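Local structure of germination protein (Bacillus megaterium, 6O59) at residues 6-17 against 113-121. The protein probably helps spores sense germinants as the GerK3 receptor's A subunit, of which this chain is the N-terminal domain. Numbering follows the deposited sequence.
Sequences LKNLLSENLTLI and IVDGINRVL
The side-chain amide of Asn118 lies between Asn8 and Leu6. The nearly parallel Asn8 amide (planes 11° apart) sets its ND2 over one face, 3.1 Å from CB of Asn118, and Leu6 O lies beyond the opposite face, 3.3 Å from Asn118 ND2. A third amide, that of Asn13, is turned back to its own segment, 6-17: its ND2 donates to Lys7 O over 2.8 Å, approaching from above the carbonyl plane, and its OD1 accepts a weak bond from Lys7 N. The two bonds favour one rotation of this buried amide and tie Lys7 to the first turns of the helix, while CG2 of Ile113 packs against its ND2. The backbones join through a weak bond from Leu10 N to Asp115 O, backed by a CA-H...O contact from Gly116 to Asn8 O. Deeper in, Leu10 swings CG anti to its backbone N (chi1 163°), bringing CD1 to 3.4 Å from CG2 of Ile113. The other branch of Ile113 meets Ile17 tip to tip, CD1 to CD1; toward strand 120-124, Leu6 crosses Val120 at about a right angle, CD2 against CG2. Trp98 of helix 98-106 borders Leu6 and Asn13. Helix 10-20 thus packs on an antiparallel sheet, its first turn held at the loop between adjacent strands 110-114 and 120-124.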
loop_
_atom_site.group_PDB
_atom_site.type_symbol
_atom_site.label_atom_id
_atom_site.label_comp_id
_atom_site.label_asym_id
_atom_site.label_seq_id
_atom_site.Cartn_x
_atom_site.Cartn_y
_atom_site.Cartn_z
ATOM N N LEU A 6 -14.670 -4.216 -15.182
ATOM C CA LEU A 6 -14.818 -3.177 -14.165
ATOM C C LEU A 6 -16.268 -2.720 -14.057
ATOM O O LEU A 6 -17.000 -2.678 -15.055
ATOM C CB LEU A 6 -13.883 -1.995 -14.458
ATOM C CG LEU A 6 -12.447 -2.003 -13.892
ATOM C CD1 LEU A 6 -11.931 -3.376 -13.537
ATOM C CD2 LEU A 6 -11.494 -1.299 -14.817
ATOM N N LYS A 7 -16.690 -2.415 -12.822
ATOM C CA LYS A 7 -18.047 -1.971 -12.536
ATOM C C LYS A 7 -18.223 -0.542 -13.043
ATOM O O LYS A 7 -17.245 0.190 -13.129
ATOM C CB LYS A 7 -18.360 -2.090 -11.030
ATOM C CG LYS A 7 -18.348 -3.532 -10.466
ATOM C CD LYS A 7 -19.363 -4.510 -11.101
ATOM C CE LYS A 7 -20.748 -4.474 -10.493
ATOM N NZ LYS A 7 -21.781 -5.049 -11.404
ATOM N N ASN A 8 -19.452 -0.165 -13.437
ATOM C CA ASN A 8 -19.712 1.180 -13.947
ATOM C C ASN A 8 -19.704 2.200 -12.820
ATOM O O ASN A 8 -19.103 3.251 -12.998
ATOM C CB ASN A 8 -21.004 1.249 -14.743
ATOM C CG ASN A 8 -20.861 0.683 -16.134
ATOM O OD1 ASN A 8 -21.330 -0.424 -16.424
ATOM N ND2 ASN A 8 -20.203 1.424 -17.027
ATOM N N LEU A 9 -20.283 1.879 -11.644
ATOM C CA LEU A 9 -20.270 2.804 -10.502
ATOM C C LEU A 9 -18.872 2.908 -9.872
ATOM O O LEU A 9 -18.184 1.895 -9.710
ATOM C CB LEU A 9 -21.299 2.411 -9.429
ATOM C CG LEU A 9 -22.785 2.525 -9.801
ATOM C CD1 LEU A 9 -23.631 1.759 -8.823
ATOM C CD2 LEU A 9 -23.240 3.978 -9.862
ATOM N N LEU A 10 -18.461 4.145 -9.535
ATOM C CA LEU A 10 -17.177 4.467 -8.903
ATOM C C LEU A 10 -17.128 3.865 -7.489
ATOM O O LEU A 10 -16.107 3.300 -7.094
ATOM C CB LEU A 10 -16.992 6.006 -8.883
ATOM C CG LEU A 10 -15.958 6.651 -7.970
ATOM C CD1 LEU A 10 -14.559 6.281 -8.371
ATOM C CD2 LEU A 10 -16.082 8.139 -8.011
ATOM N N SER A 11 -18.256 3.959 -6.759
ATOM C CA SER A 11 -18.464 3.410 -5.420
ATOM C C SER A 11 -18.149 1.921 -5.395
ATOM O O SER A 11 -17.470 1.450 -4.478
ATOM C CB SER A 11 -19.911 3.637 -4.985
ATOM O OG SER A 11 -20.836 3.057 -5.894
ATOM N N GLU A 12 -18.631 1.195 -6.430
ATOM C CA GLU A 12 -18.455 -0.241 -6.610
ATOM C C GLU A 12 -16.990 -0.578 -6.876
ATOM O O GLU A 12 -16.482 -1.568 -6.338
ATOM C CB GLU A 12 -19.351 -0.764 -7.741
ATOM C CG GLU A 12 -20.832 -0.758 -7.387
ATOM C CD GLU A 12 -21.770 -1.540 -8.290
ATOM O OE1 GLU A 12 -22.623 -2.275 -7.744
ATOM O OE2 GLU A 12 -21.671 -1.408 -9.533
ATOM N N ASN A 13 -16.299 0.261 -7.672
ATOM C CA ASN A 13 -14.892 0.049 -8.002
ATOM C C ASN A 13 -14.024 0.301 -6.802
ATOM O O ASN A 13 -13.057 -0.432 -6.592
ATOM C CB ASN A 13 -14.467 0.928 -9.163
ATOM C CG ASN A 13 -15.010 0.446 -10.478
ATOM O OD1 ASN A 13 -14.964 -0.748 -10.806
ATOM N ND2 ASN A 13 -15.552 1.363 -11.259
ATOM N N LEU A 14 -14.385 1.301 -5.984
ATOM C CA LEU A 14 -13.613 1.635 -4.791
ATOM C C LEU A 14 -13.799 0.563 -3.718
ATOM O O LEU A 14 -12.806 0.104 -3.160
ATOM C CB LEU A 14 -13.951 3.049 -4.256
ATOM C CG LEU A 14 -13.637 4.232 -5.197
ATOM C CD1 LEU A 14 -13.965 5.544 -4.546
ATOM C CD2 LEU A 14 -12.167 4.239 -5.668
ATOM N N THR A 15 -15.039 0.104 -3.486
ATOM C CA THR A 15 -15.281 -0.945 -2.490
ATOM C C THR A 15 -14.479 -2.206 -2.822
ATOM O O THR A 15 -13.865 -2.775 -1.919
ATOM C CB THR A 15 -16.767 -1.269 -2.361
ATOM O OG1 THR A 15 -17.303 -1.365 -3.665
ATOM C CG2 THR A 15 -17.528 -0.219 -1.571
ATOM N N LEU A 16 -14.428 -2.582 -4.134
ATOM C CA LEU A 16 -13.724 -3.751 -4.657
ATOM C C LEU A 16 -12.205 -3.610 -4.545
ATOM O O LEU A 16 -11.553 -4.614 -4.268
ATOM C CB LEU A 16 -14.144 -4.065 -6.105
ATOM C CG LEU A 16 -15.490 -4.839 -6.260
ATOM C CD1 LEU A 16 -16.018 -4.735 -7.654
ATOM C CD2 LEU A 16 -15.358 -6.308 -5.889
ATOM N N ILE A 17 -11.636 -2.391 -4.729
ATOM C CA ILE A 17 -10.190 -2.175 -4.561
ATOM C C ILE A 17 -9.831 -2.450 -3.090
ATOM O O ILE A 17 -8.973 -3.287 -2.810
ATOM C CB ILE A 17 -9.742 -0.752 -5.005
ATOM C CG1 ILE A 17 -9.871 -0.574 -6.531
ATOM C CG2 ILE A 17 -8.304 -0.436 -4.514
ATOM C CD1 ILE A 17 -9.911 0.872 -6.964
ATOM N N ILE A 113 -10.380 7.075 -11.673
ATOM C CA ILE A 113 -11.670 6.403 -11.793
ATOM C C ILE A 113 -12.786 7.464 -11.811
ATOM O O ILE A 113 -12.796 8.356 -10.964
ATOM C CB ILE A 113 -11.839 5.349 -10.658
ATOM C CG1 ILE A 113 -10.534 4.502 -10.482
ATOM C CG2 ILE A 113 -13.094 4.468 -10.892
ATOM C CD1 ILE A 113 -10.587 3.317 -9.535
ATOM N N VAL A 114 -13.699 7.380 -12.801
ATOM C CA VAL A 114 -14.801 8.326 -12.981
ATOM C C VAL A 114 -16.160 7.584 -12.801
ATOM O O VAL A 114 -16.324 6.448 -13.260
ATOM C CB VAL A 114 -14.676 9.082 -14.337
ATOM C CG1 VAL A 114 -15.796 10.109 -14.516
ATOM C CG2 VAL A 114 -13.307 9.768 -14.467
ATOM N N ASP A 115 -17.112 8.271 -12.116
ATOM C CA ASP A 115 -18.450 7.886 -11.649
ATOM C C ASP A 115 -19.125 6.760 -12.394
ATOM O O ASP A 115 -19.696 5.897 -11.721
ATOM C CB ASP A 115 -19.420 9.072 -11.618
ATOM C CG ASP A 115 -20.551 8.972 -10.585
ATOM O OD1 ASP A 115 -20.732 7.868 -9.988
ATOM O OD2 ASP A 115 -21.253 10.001 -10.364
ATOM N N GLY A 116 -19.130 6.787 -13.725
ATOM C CA GLY A 116 -19.795 5.733 -14.484
ATOM C C GLY A 116 -19.121 5.323 -15.771
ATOM O O GLY A 116 -19.822 4.962 -16.722
ATOM N N ILE A 117 -17.797 5.415 -15.822
ATOM C CA ILE A 117 -17.125 5.144 -17.119
ATOM C C ILE A 117 -16.794 3.664 -17.286
ATOM O O ILE A 117 -16.933 3.195 -18.418
ATOM C CB ILE A 117 -15.925 6.069 -17.331
ATOM C CG1 ILE A 117 -16.317 7.262 -18.200
ATOM C CG2 ILE A 117 -14.794 5.298 -17.954
ATOM C CD1 ILE A 117 -16.319 8.568 -17.472
ATOM N N ASN A 118 -16.309 2.994 -16.239
ATOM C CA ASN A 118 -15.984 1.535 -16.252
ATOM C C ASN A 118 -14.653 1.210 -16.955
ATOM O O ASN A 118 -14.351 0.023 -17.107
ATOM C CB ASN A 118 -17.198 0.635 -16.510
ATOM C CG ASN A 118 -17.145 -0.141 -17.807
ATOM O OD1 ASN A 118 -16.433 0.220 -18.732
ATOM N ND2 ASN A 118 -17.912 -1.212 -17.883
ATOM N N ARG A 119 -13.905 2.231 -17.380
ATOM C CA ARG A 119 -12.529 2.091 -17.921
ATOM C C ARG A 119 -11.676 2.923 -16.967
ATOM O O ARG A 119 -12.131 4.010 -16.576
ATOM C CB ARG A 119 -12.403 2.472 -19.403
ATOM C CG ARG A 119 -13.111 1.579 -20.420
ATOM C CD ARG A 119 -13.043 1.804 -21.929
ATOM N NE ARG A 119 -13.851 0.872 -22.719
ATOM C CZ ARG A 119 -14.042 0.936 -24.037
ATOM N NH1 ARG A 119 -13.484 1.903 -24.741
ATOM N NH2 ARG A 119 -14.794 0.037 -24.648
ATOM N N VAL A 120 -10.525 2.409 -16.550
ATOM C CA VAL A 120 -9.705 3.177 -15.573
ATOM C C VAL A 120 -8.463 3.689 -16.285
ATOM O O VAL A 120 -7.898 2.942 -17.075
ATOM C CB VAL A 120 -9.370 2.310 -14.351
ATOM C CG1 VAL A 120 -8.247 2.891 -13.522
ATOM C CG2 VAL A 120 -10.599 2.098 -13.494
ATOM N N LEU A 121 -8.097 4.939 -16.026
ATOM C CA LEU A 121 -6.883 5.520 -16.634
ATOM C C LEU A 121 -5.704 5.361 -15.679
ATOM O O LEU A 121 -5.855 5.681 -14.510
ATOM C CB LEU A 121 -7.147 6.999 -16.920
ATOM C CG LEU A 121 -5.952 7.781 -17.446
ATOM C CD1 LEU A 121 -6.405 9.089 -18.049
ATOM C CD2 LEU A 121 -4.954 8.037 -16.339
#